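Local structure of polyketide synthase type I (Bacillus amyloliquefaciens, 5KKU) at residues Arg26-Arg31 against Arg150-His155; Asp40-Leu45 against Ile55-Ile60; Arg84-Val89 against Glu111-Leu116. The protein acts as the N-terminal dehydratase domain of a modular polyketide synthase from the difficidin assembly line, probably removing water from beta-hydroxyacyl intermediates. All coordinates share one frame; numbering follows the deposited sequence.

Contact 1: residues Arg26-Arg31 against Arg150-His155; sequences RVHQIR and RSHIEH
Arg26 and Val27 run antiparallel to Glu154 and Ile153, so that 153-155, from the C-terminal hotdog, adds an outer strand beside 25-27 in a small sheet of the N-terminal one. Arg26 and Glu154 form the hydrogen-bonded pair: Glu154 N lies 2.8 Å from Arg26 O, and Arg26 N reaches Glu154 O at 3.2 Å. A third bond, from His28 N to His152 O (2.8 Å), extends the ladder. His28 and Gln29 occupy the corners of a type I' turn, while His152, with positive phi, completes the Schellman motif ending helix 146-150.

In the non-hydrogen-bonded pair, the branched side chains of Val27 and Ile153 lie side by side, Val27 CG2 being 4.0 Å from Ile153 CG1. Their beta-branching suits extended strands, and Val27 also packs on helix 286-297. With CG anti to its carbonyl carbon (chi1 -66°), the His28 ring swings toward the other segment, beyond the paired strands, and receives His152 CB over its centre, 3.6 Å from the centroid. The two imidazoles are nearly parallel, at 20°, but barely overlap. His28 NE2 and His152 ND1 are only 3.5 Å apart, so protonating both rings would probably be disfavoured. At the far end of strand 153-155, His155 NE2 bonds to Asp198 OD2, the predicted proton donor, while its ring meets the predicted acceptor His25 edge-to-face: the pairing joins the hotdogs beside the probable active site.

Contact 2: residues Asp40-Leu45 against Ile55-Ile60; sequences DMLYRL and IELRQI
Tyr43 reaches from a helix to the backbone of a strand: its OH donates a hydrogen bond to Ile55 O, at 2.6 Å, in the carbonyl plane and on a lone pair. This is the core of the N-terminal hotdog fold, in which helix 37-49 is the sausage and the curved sheet the bun. The axes of helix 40-45 and strand 55-58 approach to 9.7 Å, with their directions 143° apart. A tyrosine suits this place because its ring is long enough to span the gap and apolar along its flanks, while the hydroxyl satisfies a buried carbonyl. The OH also bonds to Met229 N, so the phenol is held at its end by two backbone groups.

The rest of the interface is apolar. Ile55 has CG1 between its backbone N and carbonyl carbon (chi1 67°), which brings CD1 over one face of the Tyr43 ring, toward the rim and 4.0 Å from the centroid. Leu57 points at the helix and divides its two methyls: CD2 meets Leu42 CD2 at 3.8 Å, whereas CD1 lies 4.1 Å from Tyr43 CE2. Leu42 continues onto Met110 and Cys112 of the adjoining strand.

Glu56 alternates away from the helix, where its carboxylate has charged partners. OE1 pairs with Arg226, and OE2 is gripped side-on by Arg58, with NH2 at 2.8 Å and NE at 2.9 Å from Glu56 OE2, the oxygen lying in the guanidinium plane.

Contact 3: residues Arg84-Val89 against Glu111-Leu116; sequences RDSWKV and ECQLYL
Trp87 and Leu114, like Val89 and Cys112, are hydrogen-bonded pairs in the antiparallel sheet of the N-terminal hotdog fold. Four backbone bonds make the ladder; the shortest runs from Leu114 N to Trp87 O, 2.8 Å.

Apolar contacts gather on the face bearing Trp87, Val89, Cys112 and Leu114. The Trp87 ring turns its edge to Leu116, with CZ3 4.0 Å from Leu116 CG, and its CE3 lies 4.1 Å from Leu114 CD2. Val89 CG2 packs on Leu114 CB, and Val89 and Cys112 continue onto Leu42 of the central helix, so compact apolar groups suit these two buried places.

Polar side chains occupy the other face. Lys88, its CG anti to the backbone N (chi1 -175°), reaches obliquely over the sheet and bends at its end, bringing NZ to 3.6 Å from Glu111 OE2 in a long salt bridge; Glu111 OE1 pairs with Lys63. The aliphatic part of Lys88 passes the Gln113 amide, with CG 3.7 Å from Gln113 NE2.

A CH-pi contact completes the set. Tyr115, which also makes a cation-pi contact with Arg58, receives the small side chain of Ser86 on a ring face: Ser86 CB sits 3.8 Å from the Tyr115 centroid, 11° off the ring normal.

From the N terminus, residues 26-31 come first, but contact 1 closes only when the chain returns at 150-155, near the start of the second hotdog. Contacts 2 and 3 both fall within that long excursion and follow one another in series: 40-45 meets 55-60 after a short connection, then 84-89 meets 111-116 after a longer one made largely of strand. These two share a sheet, since strands 55-62 and 107-116 are neighbours, with Arg58 O 3.0 Å from Gln113 N. Together they build the helix-and-sheet body of the N-terminal hotdog. Contact 1, its centre about 26 Å from that of contact 2 and across the chain's centre, instead joins the two hotdogs.

Contact 1: residues Arg26-Arg31 against Arg150-His155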
# COMPACT_ATOMS: atom_id res chain seq x y z
N ARG A 26 2.67 10.13 -9.17
CA ARG A 26 1.84 11.27 -9.40
C ARG A 26 0.52 10.91 -10.05
O ARG A 26 0.49 10.13 -10.92
CB ARG A 26 2.59 12.36 -10.15
CG ARG A 26 4.09 12.42 -9.91
CD ARG A 26 4.74 13.55 -10.65
NE ARG A 26 6.13 13.65 -10.33
CZ ARG A 26 7.00 14.51 -10.83
NH1 ARG A 26 6.63 15.43 -11.69
NH2 ARG A 26 8.23 14.44 -10.45
N VAL A 27 -0.56 11.44 -9.55
CA VAL A 27 -1.85 11.27 -10.14
C VAL A 27 -2.39 12.57 -10.75
O VAL A 27 -2.56 13.53 -10.07
CB VAL A 27 -2.78 10.73 -9.08
CG1 VAL A 27 -4.17 10.53 -9.63
CG2 VAL A 27 -2.20 9.51 -8.43
N HIS A 28 -2.69 12.58 -12.02
CA HIS A 28 -2.86 13.80 -12.78
C HIS A 28 -1.76 14.82 -12.53
O HIS A 28 -2.00 15.95 -12.32
CB HIS A 28 -4.22 14.44 -12.58
CG HIS A 28 -5.37 13.65 -13.09
ND1 HIS A 28 -6.10 12.81 -12.29
CD2 HIS A 28 -5.97 13.61 -14.30
CE1 HIS A 28 -7.08 12.29 -12.98
NE2 HIS A 28 -7.01 12.75 -14.20
N GLN A 29 -0.54 14.38 -12.57
CA GLN A 29 0.57 15.28 -12.50
C GLN A 29 0.72 15.93 -11.15
O GLN A 29 1.41 16.86 -11.02
CB GLN A 29 0.56 16.29 -13.66
CG GLN A 29 1.08 15.71 -14.96
CD GLN A 29 1.17 16.67 -16.13
OE1 GLN A 29 0.17 17.03 -16.73
NE2 GLN A 29 2.36 17.05 -16.47
N ILE A 30 0.04 15.40 -10.17
CA ILE A 30 0.17 15.89 -8.81
C ILE A 30 0.83 14.82 -7.94
O ILE A 30 0.49 13.70 -8.04
CB ILE A 30 -1.16 16.33 -8.24
CG1 ILE A 30 -1.72 17.50 -9.02
CG2 ILE A 30 -1.03 16.66 -6.79
CD1 ILE A 30 -3.21 17.56 -8.96
N ARG A 31 1.78 15.24 -7.11
CA ARG A 31 2.48 14.31 -6.23
C ARG A 31 1.65 13.98 -5.00
O ARG A 31 1.28 14.87 -4.23
CB ARG A 31 3.83 14.89 -5.81
CG ARG A 31 4.77 15.18 -6.96
CD ARG A 31 6.14 15.64 -6.47
NE ARG A 31 6.94 16.23 -7.53
CZ ARG A 31 8.24 16.47 -7.44
NH1 ARG A 31 8.90 16.18 -6.32
NH2 ARG A 31 8.89 17.01 -8.46
N ARG A 150 -3.34 4.87 -17.74
CA ARG A 150 -4.45 5.33 -18.50
C ARG A 150 -5.48 5.89 -17.56
O ARG A 150 -6.32 6.64 -17.96
CB ARG A 150 -4.91 4.29 -19.54
CG ARG A 150 -5.54 3.01 -19.02
CD ARG A 150 -5.86 1.99 -20.11
NE ARG A 150 -4.80 1.00 -20.25
CZ ARG A 150 -4.84 -0.21 -19.73
NH1 ARG A 150 -5.88 -0.61 -19.07
NH2 ARG A 150 -3.83 -1.01 -19.86
N SER A 151 -5.37 5.57 -16.29
CA SER A 151 -6.13 6.27 -15.29
C SER A 151 -5.35 7.45 -14.67
O SER A 151 -5.66 7.91 -13.63
CB SER A 151 -6.79 5.27 -14.32
OG SER A 151 -6.09 5.05 -13.13
N HIS A 152 -4.36 7.94 -15.38
CA HIS A 152 -3.59 9.14 -15.05
C HIS A 152 -2.78 9.05 -13.79
O HIS A 152 -2.56 10.00 -13.12
CB HIS A 152 -4.43 10.40 -15.04
CG HIS A 152 -5.00 10.71 -16.37
ND1 HIS A 152 -6.29 10.38 -16.70
CD2 HIS A 152 -4.44 11.22 -17.48
CE1 HIS A 152 -6.51 10.73 -17.95
NE2 HIS A 152 -5.40 11.23 -18.45
N ILE A 153 -2.35 7.85 -13.52
CA ILE A 153 -1.45 7.57 -12.43
C ILE A 153 -0.06 7.23 -12.98
O ILE A 153 0.08 6.36 -13.77
CB ILE A 153 -1.99 6.44 -11.59
CG1 ILE A 153 -3.36 6.82 -11.08
CG2 ILE A 153 -1.05 6.11 -10.46
CD1 ILE A 153 -3.98 5.78 -10.21
N GLU A 154 0.96 7.95 -12.60
CA GLU A 154 2.24 7.70 -13.17
C GLU A 154 3.32 7.31 -12.19
O GLU A 154 3.73 8.07 -11.36
CB GLU A 154 2.71 8.88 -14.00
CG GLU A 154 1.85 9.25 -15.18
CD GLU A 154 2.01 8.36 -16.42
OE1 GLU A 154 3.12 7.96 -16.77
OE2 GLU A 154 1.01 8.11 -17.06
N HIS A 155 3.80 6.11 -12.32
CA HIS A 155 4.86 5.65 -11.50
C HIS A 155 6.21 5.97 -12.08
O HIS A 155 6.46 5.71 -13.23
CB HIS A 155 4.76 4.17 -11.30
CG HIS A 155 3.68 3.74 -10.38
ND1 HIS A 155 2.39 3.51 -10.81
CD2 HIS A 155 3.68 3.45 -9.07
CE1 HIS A 155 1.67 3.11 -9.80
NE2 HIS A 155 2.42 3.07 -8.73

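Contact 2: residues Asp40-Leu45 against Ile55-Ile60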
# COMPACT_ATOMS: atom_id res chain seq x y z
N ASP A 40 4.03 1.08 6.26
CA ASP A 40 5.45 1.07 6.61
C ASP A 40 5.73 2.01 7.74
O ASP A 40 6.48 1.73 8.61
CB ASP A 40 6.32 1.44 5.42
CG ASP A 40 7.76 1.69 5.79
OD1 ASP A 40 8.54 0.80 6.01
OD2 ASP A 40 8.10 2.82 5.90
N MET A 41 5.15 3.18 7.72
CA MET A 41 5.38 4.17 8.76
C MET A 41 5.01 3.63 10.12
O MET A 41 5.73 3.82 11.02
CB MET A 41 4.67 5.48 8.41
CG MET A 41 4.51 6.57 9.44
SD MET A 41 3.87 8.11 8.79
CE MET A 41 4.98 8.31 7.48
N LEU A 42 3.86 2.99 10.21
CA LEU A 42 3.39 2.43 11.46
C LEU A 42 4.32 1.37 12.01
O LEU A 42 4.58 1.35 13.15
CB LEU A 42 1.99 1.89 11.33
CG LEU A 42 0.92 2.85 11.74
CD1 LEU A 42 0.73 3.92 10.72
CD2 LEU A 42 -0.37 2.12 11.98
N TYR A 43 4.81 0.53 11.13
CA TYR A 43 5.74 -0.49 11.51
C TYR A 43 7.08 0.08 11.97
O TYR A 43 7.64 -0.44 12.86
CB TYR A 43 5.94 -1.49 10.38
CG TYR A 43 5.00 -2.66 10.43
CD1 TYR A 43 5.23 -3.73 11.23
CD2 TYR A 43 3.85 -2.67 9.67
CE1 TYR A 43 4.37 -4.78 11.27
CE2 TYR A 43 2.99 -3.72 9.70
CZ TYR A 43 3.28 -4.77 10.49
OH TYR A 43 2.44 -5.78 10.55
N ARG A 44 7.56 1.15 11.36
CA ARG A 44 8.79 1.76 11.79
C ARG A 44 8.63 2.39 13.16
O ARG A 44 9.48 2.27 13.97
CB ARG A 44 9.31 2.81 10.84
CG ARG A 44 9.62 2.37 9.44
CD ARG A 44 10.26 3.48 8.63
NE ARG A 44 9.79 4.80 8.99
CZ ARG A 44 8.98 5.50 8.26
NH1 ARG A 44 8.55 5.00 7.15
NH2 ARG A 44 8.57 6.67 8.63
N LEU A 45 7.52 3.08 13.37
CA LEU A 45 7.22 3.78 14.61
C LEU A 45 6.86 2.85 15.74
O LEU A 45 7.24 3.09 16.83
CB LEU A 45 6.10 4.79 14.42
CG LEU A 45 6.43 6.03 13.62
CD1 LEU A 45 5.28 6.96 13.57
CD2 LEU A 45 7.63 6.75 14.16
N ILE A 55 4.08 -6.78 15.43
CA ILE A 55 2.68 -6.36 15.48
C ILE A 55 2.02 -6.34 14.11
O ILE A 55 2.69 -6.31 13.08
CB ILE A 55 2.54 -4.97 16.12
CG1 ILE A 55 3.18 -3.90 15.23
CG2 ILE A 55 3.16 -4.95 17.51
CD1 ILE A 55 2.32 -3.50 14.05
N GLU A 56 0.69 -6.36 14.11
CA GLU A 56 -0.08 -6.35 12.88
C GLU A 56 -1.10 -5.21 12.91
O GLU A 56 -1.20 -4.49 13.90
CB GLU A 56 -0.79 -7.68 12.67
CG GLU A 56 -1.91 -7.96 13.66
CD GLU A 56 -2.39 -9.40 13.62
OE1 GLU A 56 -1.59 -10.28 13.25
OE2 GLU A 56 -3.56 -9.64 13.95
N LEU A 57 -1.84 -5.07 11.82
CA LEU A 57 -2.83 -4.05 11.71
C LEU A 57 -4.18 -4.56 11.29
O LEU A 57 -4.28 -5.44 10.51
CB LEU A 57 -2.35 -2.94 10.79
CG LEU A 57 -0.95 -2.45 10.94
CD1 LEU A 57 -0.51 -1.65 9.76
CD2 LEU A 57 -0.75 -1.65 12.20
N ARG A 58 -5.23 -4.00 11.82
CA ARG A 58 -6.56 -4.39 11.48
C ARG A 58 -7.48 -3.20 11.25
O ARG A 58 -7.23 -2.16 11.74
CB ARG A 58 -7.14 -5.30 12.54
CG ARG A 58 -6.23 -6.41 12.96
CD ARG A 58 -6.97 -7.36 13.86
NE ARG A 58 -6.12 -8.39 14.40
CZ ARG A 58 -6.37 -9.04 15.51
NH1 ARG A 58 -7.44 -8.76 16.20
NH2 ARG A 58 -5.54 -9.96 15.94
N GLN A 59 -8.57 -3.40 10.57
CA GLN A 59 -9.54 -2.37 10.29
C GLN A 59 -8.92 -1.07 9.84
O GLN A 59 -9.25 -0.04 10.28
CB GLN A 59 -10.47 -2.14 11.47
CG GLN A 59 -11.08 -3.38 12.05
CD GLN A 59 -11.83 -4.22 11.05
OE1 GLN A 59 -12.77 -3.77 10.47
NE2 GLN A 59 -11.39 -5.43 10.85
N ILE A 60 -8.04 -1.14 8.87
CA ILE A 60 -7.43 0.03 8.29
C ILE A 60 -8.37 0.81 7.42
O ILE A 60 -9.09 0.27 6.66
CB ILE A 60 -6.23 -0.38 7.46
CG1 ILE A 60 -5.28 -1.17 8.31
CG2 ILE A 60 -5.55 0.81 6.85
CD1 ILE A 60 -4.12 -1.73 7.58

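Contact 3: residues Arg84-Val89 against Glu111-Leu116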
# COMPACT_ATOMS: atom_id res chain seq x y z
N ARG A 84 -8.57 -1.43 23.85
CA ARG A 84 -8.92 -2.77 24.22
C ARG A 84 -7.99 -3.92 23.70
O ARG A 84 -8.15 -4.44 22.63
CB ARG A 84 -10.40 -2.93 23.94
CG ARG A 84 -10.94 -4.29 23.71
CD ARG A 84 -12.12 -4.57 24.57
NE ARG A 84 -11.59 -5.50 25.50
CZ ARG A 84 -11.74 -6.80 25.41
NH1 ARG A 84 -12.49 -7.33 24.47
NH2 ARG A 84 -11.15 -7.56 26.28
N ASP A 85 -7.00 -4.29 24.50
CA ASP A 85 -6.06 -5.32 24.12
C ASP A 85 -5.45 -4.93 22.78
O ASP A 85 -5.27 -5.75 21.91
CB ASP A 85 -6.74 -6.67 23.98
CG ASP A 85 -7.27 -7.22 25.29
OD1 ASP A 85 -6.53 -7.33 26.26
OD2 ASP A 85 -8.43 -7.59 25.33
N SER A 86 -5.11 -3.67 22.63
CA SER A 86 -4.68 -3.14 21.34
C SER A 86 -4.30 -1.69 21.46
O SER A 86 -4.30 -1.15 22.52
CB SER A 86 -5.80 -3.28 20.34
OG SER A 86 -6.88 -2.47 20.65
N TRP A 87 -4.02 -1.06 20.34
CA TRP A 87 -3.88 0.38 20.28
C TRP A 87 -4.58 0.98 19.09
O TRP A 87 -4.48 0.47 18.03
CB TRP A 87 -2.42 0.75 20.23
CG TRP A 87 -1.78 0.49 21.47
CD1 TRP A 87 -1.69 1.31 22.49
CD2 TRP A 87 -1.15 -0.71 21.84
NE1 TRP A 87 -1.04 0.72 23.49
CE2 TRP A 87 -0.71 -0.55 23.13
CE3 TRP A 87 -0.98 -1.93 21.22
CZ2 TRP A 87 -0.06 -1.53 23.81
CZ3 TRP A 87 -0.34 -2.89 21.87
CH2 TRP A 87 0.12 -2.70 23.17
N LYS A 88 -5.25 2.09 19.25
CA LYS A 88 -5.75 2.77 18.12
C LYS A 88 -4.70 3.69 17.56
O LYS A 88 -3.99 4.33 18.26
CB LYS A 88 -7.01 3.52 18.42
CG LYS A 88 -7.67 4.17 17.23
CD LYS A 88 -8.64 5.22 17.73
CE LYS A 88 -9.22 6.08 16.63
NZ LYS A 88 -10.14 5.32 15.77
N VAL A 89 -4.59 3.71 16.25
CA VAL A 89 -3.65 4.57 15.60
C VAL A 89 -4.30 5.48 14.58
O VAL A 89 -5.07 5.07 13.77
CB VAL A 89 -2.53 3.78 14.94
CG1 VAL A 89 -1.59 4.70 14.21
CG2 VAL A 89 -1.78 2.98 15.96
N GLU A 111 -6.63 5.56 9.74
CA GLU A 111 -6.84 4.96 11.04
C GLU A 111 -6.78 3.46 11.01
O GLU A 111 -7.05 2.87 10.05
CB GLU A 111 -8.15 5.42 11.64
CG GLU A 111 -9.37 4.77 11.05
CD GLU A 111 -10.62 5.08 11.82
OE1 GLU A 111 -11.11 6.20 11.70
OE2 GLU A 111 -11.11 4.19 12.51
N CYS A 112 -6.33 2.85 12.06
CA CYS A 112 -6.36 1.41 12.17
C CYS A 112 -6.28 0.96 13.62
O CYS A 112 -6.13 1.76 14.49
CB CYS A 112 -5.24 0.77 11.37
SG CYS A 112 -3.59 1.10 11.94
N GLN A 113 -6.28 -0.33 13.88
CA GLN A 113 -6.09 -0.86 15.20
C GLN A 113 -4.88 -1.74 15.23
O GLN A 113 -4.75 -2.65 14.49
CB GLN A 113 -7.28 -1.67 15.62
CG GLN A 113 -8.54 -0.90 15.64
CD GLN A 113 -8.70 -0.10 16.91
OE1 GLN A 113 -8.16 -0.41 17.97
NE2 GLN A 113 -9.45 0.95 16.80
N LEU A 114 -3.95 -1.42 16.09
CA LEU A 114 -2.71 -2.15 16.15
C LEU A 114 -2.67 -3.22 17.24
O LEU A 114 -2.79 -2.93 18.37
CB LEU A 114 -1.57 -1.18 16.31
CG LEU A 114 -0.15 -1.65 16.16
CD1 LEU A 114 0.62 -0.44 15.76
CD2 LEU A 114 0.45 -2.27 17.40
N TYR A 115 -2.49 -4.47 16.88
CA TYR A 115 -2.41 -5.55 17.83
C TYR A 115 -1.05 -6.17 17.90
O TYR A 115 -0.29 -6.10 16.99
CB TYR A 115 -3.35 -6.66 17.45
CG TYR A 115 -4.77 -6.32 17.56
CD1 TYR A 115 -5.35 -5.47 16.68
CD2 TYR A 115 -5.54 -6.86 18.54
CE1 TYR A 115 -6.66 -5.15 16.77
CE2 TYR A 115 -6.86 -6.55 18.65
CZ TYR A 115 -7.41 -5.69 17.76
OH TYR A 115 -8.71 -5.37 17.85
N LEU A 116 -0.78 -6.84 18.98
CA LEU A 116 0.46 -7.53 19.05
C LEU A 116 0.28 -8.81 18.24
O LEU A 116 -0.73 -9.42 18.29
CB LEU A 116 0.83 -7.80 20.49
CG LEU A 116 1.17 -6.54 21.27
CD1 LEU A 116 0.75 -6.67 22.71
CD2 LEU A 116 2.63 -6.20 21.23